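Local coordinates for protein putative glutathionylspermidine synthase (Methylobacillus flagellatus, PDB 3N6X) that is a putative glutathionylspermidine synthase of the circularly permuted ATP-grasp family, probably an ATP-dependent ligase whose substrates are not established, at residues I273-F287 with S291-R303. Residues are numbered along the deposited sequence; the frame is centred on the assembly and turned at random.
Sequences IYRRIDDDFIDPLSF and SMLGVPGLLSVYR. With SO4 (sulfate ion), chain C.
Asp283 turns its carboxylate into the start of helix 298-303, with CG anti to the backbone N (chi1 -177°). Gly297 N lies 2.8 Å from Asp283 OD1 and donates to it, and the N-H of Leu285 reaches the same OD1 from the opposite face of the carboxylate, closing an Asx turn. OD2 takes the Leu299 N-H on its anti side, tilted about 35° from the carboxylate plane, 3.0 Å from N to OD2. These donors grip the carboxylate from both faces and limit its turning at the helix N-terminus, whose dipole would probably stabilise the negative charge. Replacing Asp283 by alanine would strip the N-H groups of Gly297, Leu299 and Leu285 of these acceptors and is likely to let the 283-287 loop drift from the helix. Nearby, Gly294 lies so close to the Ile282-Asp283 backbone that a CB would clash, and Val295 N gives Ile282 O a nearly straight bond (171°). Beneath, Leu298 spreads its methyls, CD1 against Ile273 CD1 and CD2 near Ile282 CD1, on a floor completed by Leu309. The outer side is looser: Leu285 CG rests on Pro296 CB at 3.9 Å, Phe281 lies alongside Leu293, and a water links Asp283 OD2 to Ser300 N. The contact lies in the long connection of a beta-alpha-beta unit running from strand 268-275 through helix 298-303, its first turn bound by the Asp283 carboxylate, to parallel strand 308-310.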
# COMPACT_ATOMS: atom_id res chain seq x y z
N ILE A 273 -9.53 -14.85 10.77
CA ILE A 273 -8.11 -14.58 11.03
C ILE A 273 -7.62 -13.49 10.09
O ILE A 273 -7.65 -13.67 8.86
CB ILE A 273 -7.24 -15.86 10.88
CG1 ILE A 273 -7.61 -16.93 11.93
CG2 ILE A 273 -5.74 -15.51 10.95
CD1 ILE A 273 -7.16 -18.38 11.52
N TYR A 274 -7.19 -12.37 10.65
CA TYR A 274 -6.56 -11.32 9.89
C TYR A 274 -5.11 -11.74 9.79
O TYR A 274 -4.38 -11.70 10.78
CB TYR A 274 -6.73 -9.96 10.62
CG TYR A 274 -5.94 -8.79 10.06
CD1 TYR A 274 -5.61 -8.73 8.71
CD2 TYR A 274 -5.64 -7.69 10.86
CE1 TYR A 274 -4.87 -7.66 8.20
CE2 TYR A 274 -4.93 -6.60 10.35
CZ TYR A 274 -4.53 -6.60 9.02
OH TYR A 274 -3.82 -5.53 8.52
N ARG A 275 -4.74 -12.36 8.65
CA ARG A 275 -3.39 -12.92 8.52
C ARG A 275 -2.35 -11.91 8.09
O ARG A 275 -2.52 -11.22 7.08
CB ARG A 275 -3.36 -14.20 7.64
CG ARG A 275 -3.82 -14.02 6.20
CD ARG A 275 -2.91 -14.72 5.22
NE ARG A 275 -3.31 -14.44 3.83
CZ ARG A 275 -2.54 -13.80 2.95
NH1 ARG A 275 -1.32 -13.40 3.29
NH2 ARG A 275 -2.98 -13.56 1.72
N ARG A 276 -1.27 -11.79 8.88
CA ARG A 276 -0.15 -10.94 8.52
C ARG A 276 1.08 -11.82 8.26
O ARG A 276 2.22 -11.42 8.50
CB ARG A 276 0.09 -9.84 9.58
CG ARG A 276 -1.04 -8.78 9.64
CD ARG A 276 -1.16 -7.93 8.36
NE ARG A 276 0.03 -7.10 8.14
CZ ARG A 276 0.13 -5.83 8.50
NH1 ARG A 276 -0.90 -5.21 9.06
NH2 ARG A 276 1.26 -5.16 8.30
N ILE A 277 0.83 -13.02 7.77
CA ILE A 277 1.84 -14.01 7.38
C ILE A 277 1.61 -14.34 5.89
O ILE A 277 0.46 -14.34 5.45
CB ILE A 277 1.70 -15.29 8.27
CG1 ILE A 277 1.99 -14.97 9.75
CG2 ILE A 277 2.58 -16.41 7.77
CD1 ILE A 277 2.00 -16.14 10.67
N ASP A 278 2.69 -14.59 5.12
CA ASP A 278 2.55 -14.96 3.70
C ASP A 278 1.89 -16.32 3.56
O ASP A 278 2.07 -17.18 4.43
CB ASP A 278 3.92 -14.98 3.01
CG ASP A 278 4.52 -13.61 2.77
OD1 ASP A 278 3.76 -12.69 2.36
OD2 ASP A 278 5.76 -13.48 2.90
N ASP A 279 1.12 -16.52 2.46
CA ASP A 279 0.47 -17.81 2.12
C ASP A 279 1.37 -18.98 2.39
O ASP A 279 0.95 -19.95 3.00
CB ASP A 279 0.10 -17.84 0.61
CG ASP A 279 -1.09 -17.02 0.24
OD1 ASP A 279 -1.76 -16.49 1.15
OD2 ASP A 279 -1.38 -16.92 -0.97
N ASP A 280 2.58 -18.93 1.86
CA ASP A 280 3.58 -19.99 1.92
C ASP A 280 3.83 -20.52 3.32
O ASP A 280 4.26 -21.66 3.47
CB ASP A 280 4.91 -19.48 1.34
CG ASP A 280 5.03 -19.67 -0.14
OD1 ASP A 280 4.45 -20.64 -0.66
OD2 ASP A 280 5.78 -18.89 -0.77
N PHE A 281 3.62 -19.68 4.35
CA PHE A 281 3.97 -20.01 5.73
C PHE A 281 2.79 -20.34 6.65
O PHE A 281 3.02 -20.61 7.83
CB PHE A 281 4.80 -18.88 6.34
CG PHE A 281 6.21 -18.80 5.82
CD1 PHE A 281 6.49 -18.13 4.64
CD2 PHE A 281 7.26 -19.36 6.54
CE1 PHE A 281 7.80 -18.05 4.16
CE2 PHE A 281 8.57 -19.28 6.06
CZ PHE A 281 8.83 -18.63 4.88
N ILE A 282 1.54 -20.30 6.15
CA ILE A 282 0.35 -20.48 7.00
C ILE A 282 0.01 -21.91 7.39
O ILE A 282 -0.74 -22.09 8.36
CB ILE A 282 -0.90 -19.72 6.47
CG1 ILE A 282 -1.38 -20.26 5.12
CG2 ILE A 282 -0.70 -18.21 6.47
CD1 ILE A 282 -2.79 -20.66 5.11
N ASP A 283 0.41 -22.90 6.60
CA ASP A 283 -0.00 -24.28 6.86
C ASP A 283 1.06 -25.28 6.36
O ASP A 283 1.14 -25.57 5.15
CB ASP A 283 -1.40 -24.57 6.22
CG ASP A 283 -1.97 -25.96 6.49
OD1 ASP A 283 -1.31 -26.76 7.19
OD2 ASP A 283 -3.08 -26.26 5.97
N PRO A 284 1.84 -25.87 7.31
CA PRO A 284 2.90 -26.82 6.90
C PRO A 284 2.40 -28.12 6.26
O PRO A 284 3.18 -28.82 5.65
CB PRO A 284 3.70 -27.05 8.18
CG PRO A 284 2.84 -26.62 9.28
CD PRO A 284 1.88 -25.61 8.76
N LEU A 285 1.10 -28.41 6.35
CA LEU A 285 0.53 -29.61 5.72
C LEU A 285 0.14 -29.36 4.27
O LEU A 285 -0.24 -30.30 3.57
CB LEU A 285 -0.71 -30.11 6.50
CG LEU A 285 -0.53 -30.43 7.99
CD1 LEU A 285 -1.83 -30.93 8.59
CD2 LEU A 285 0.59 -31.46 8.21
N SER A 286 0.18 -28.10 3.81
CA SER A 286 -0.25 -27.77 2.45
C SER A 286 0.76 -26.96 1.67
O SER A 286 0.79 -27.03 0.45
CB SER A 286 -1.58 -27.02 2.50
OG SER A 286 -2.61 -27.84 3.01
N PHE A 287 1.56 -26.15 2.37
CA PHE A 287 2.55 -25.30 1.73
C PHE A 287 3.94 -25.66 2.25
O PHE A 287 4.23 -26.85 2.34
CB PHE A 287 2.20 -23.81 1.92
CG PHE A 287 0.85 -23.44 1.33
CD1 PHE A 287 0.58 -23.65 -0.02
CD2 PHE A 287 -0.16 -22.92 2.12
CE1 PHE A 287 -0.67 -23.31 -0.57
CE2 PHE A 287 -1.41 -22.59 1.58
CZ PHE A 287 -1.65 -22.78 0.23
N SER A 291 7.78 -24.58 7.77
CA SER A 291 7.26 -23.39 8.44
C SER A 291 6.86 -23.64 9.90
O SER A 291 6.21 -24.65 10.20
CB SER A 291 6.09 -22.80 7.67
OG SER A 291 5.51 -21.71 8.37
N MSE A 292 7.23 -22.72 10.78
CA MSE A 292 6.85 -22.76 12.19
C MSE A 292 5.94 -21.57 12.52
O MSE A 292 5.62 -21.34 13.69
CB MSE A 292 8.08 -22.73 13.06
CG MSE A 292 8.78 -24.05 13.13
SE MSE A 292 10.34 -23.84 14.20
CE MSE A 292 10.94 -25.74 14.24
N LEU A 293 5.52 -20.81 11.47
CA LEU A 293 4.69 -19.62 11.63
C LEU A 293 3.22 -19.94 11.53
O LEU A 293 2.39 -19.16 12.00
CB LEU A 293 5.05 -18.57 10.55
CG LEU A 293 6.50 -18.14 10.46
CD1 LEU A 293 6.65 -17.05 9.44
CD2 LEU A 293 7.04 -17.69 11.82
N GLY A 294 2.90 -21.05 10.88
CA GLY A 294 1.52 -21.38 10.56
C GLY A 294 0.81 -22.32 11.50
O GLY A 294 1.22 -22.52 12.65
N VAL A 295 -0.32 -22.84 11.02
CA VAL A 295 -1.24 -23.68 11.76
C VAL A 295 -1.52 -24.91 10.90
O VAL A 295 -2.17 -24.79 9.86
CB VAL A 295 -2.56 -22.88 12.08
CG1 VAL A 295 -3.49 -23.69 12.99
CG2 VAL A 295 -2.25 -21.51 12.69
N PRO A 296 -1.06 -26.12 11.32
CA PRO A 296 -1.32 -27.32 10.49
C PRO A 296 -2.81 -27.58 10.25
O PRO A 296 -3.60 -27.59 11.19
CB PRO A 296 -0.65 -28.44 11.29
CG PRO A 296 0.40 -27.75 12.11
CD PRO A 296 -0.22 -26.44 12.49
N GLY A 297 -3.18 -27.74 8.98
CA GLY A 297 -4.55 -28.02 8.56
C GLY A 297 -5.42 -26.79 8.34
O GLY A 297 -6.58 -26.92 7.94
N LEU A 298 -4.86 -25.59 8.57
CA LEU A 298 -5.59 -24.32 8.42
C LEU A 298 -6.22 -24.16 7.03
O LEU A 298 -7.40 -23.78 6.93
CB LEU A 298 -4.67 -23.13 8.74
CG LEU A 298 -5.29 -21.73 8.62
CD1 LEU A 298 -6.49 -21.58 9.55
CD2 LEU A 298 -4.26 -20.65 8.90
N LEU A 299 -5.46 -24.45 5.96
CA LEU A 299 -5.97 -24.32 4.60
C LEU A 299 -7.22 -25.17 4.36
O LEU A 299 -8.19 -24.67 3.77
CB LEU A 299 -4.88 -24.64 3.56
CG LEU A 299 -5.31 -24.47 2.09
CD1 LEU A 299 -5.63 -23.00 1.76
CD2 LEU A 299 -4.27 -25.04 1.16
N SER A 300 -7.24 -26.42 4.87
CA SER A 300 -8.41 -27.31 4.76
C SER A 300 -9.68 -26.74 5.43
O SER A 300 -10.77 -26.87 4.87
CB SER A 300 -8.08 -28.69 5.34
OG SER A 300 -9.23 -29.52 5.41
N VAL A 301 -9.53 -26.11 6.62
CA VAL A 301 -10.67 -25.49 7.35
C VAL A 301 -11.24 -24.32 6.52
O VAL A 301 -12.45 -24.15 6.42
CB VAL A 301 -10.25 -25.03 8.79
CG1 VAL A 301 -11.42 -24.41 9.53
CG2 VAL A 301 -9.67 -26.18 9.58
N TYR A 302 -10.35 -23.51 5.95
CA TYR A 302 -10.70 -22.37 5.12
C TYR A 302 -11.40 -22.83 3.84
O TYR A 302 -12.48 -22.33 3.52
CB TYR A 302 -9.42 -21.56 4.80
CG TYR A 302 -9.65 -20.36 3.90
CD1 TYR A 302 -10.67 -19.45 4.16
CD2 TYR A 302 -8.78 -20.09 2.84
CE1 TYR A 302 -10.85 -18.31 3.37
CE2 TYR A 302 -8.92 -18.94 2.07
CZ TYR A 302 -9.96 -18.06 2.33
OH TYR A 302 -10.11 -16.93 1.57
N ARG A 303 -10.82 -23.84 3.15
CA ARG A 303 -11.41 -24.41 1.92
C ARG A 303 -12.78 -25.02 2.18
O ARG A 303 -13.63 -25.00 1.29
CB ARG A 303 -10.47 -25.47 1.31
CG ARG A 303 -9.24 -24.90 0.58
CD ARG A 303 -8.26 -25.99 0.12
NE ARG A 303 -8.94 -27.23 -0.28
CZ ARG A 303 -9.44 -27.46 -1.49
NH1 ARG A 303 -9.33 -26.55 -2.45
NH2 ARG A 303 -10.06 -28.60 -1.75
S SO4 C . -9.42 -30.60 1.82
O1 SO4 C . -8.99 -29.21 2.01
O2 SO4 C . -10.74 -30.63 1.16
O3 SO4 C . -8.44 -31.32 1.00
O4 SO4 C . -9.54 -31.27 3.15
O HOH W 1 -4.53 -28.14 5.14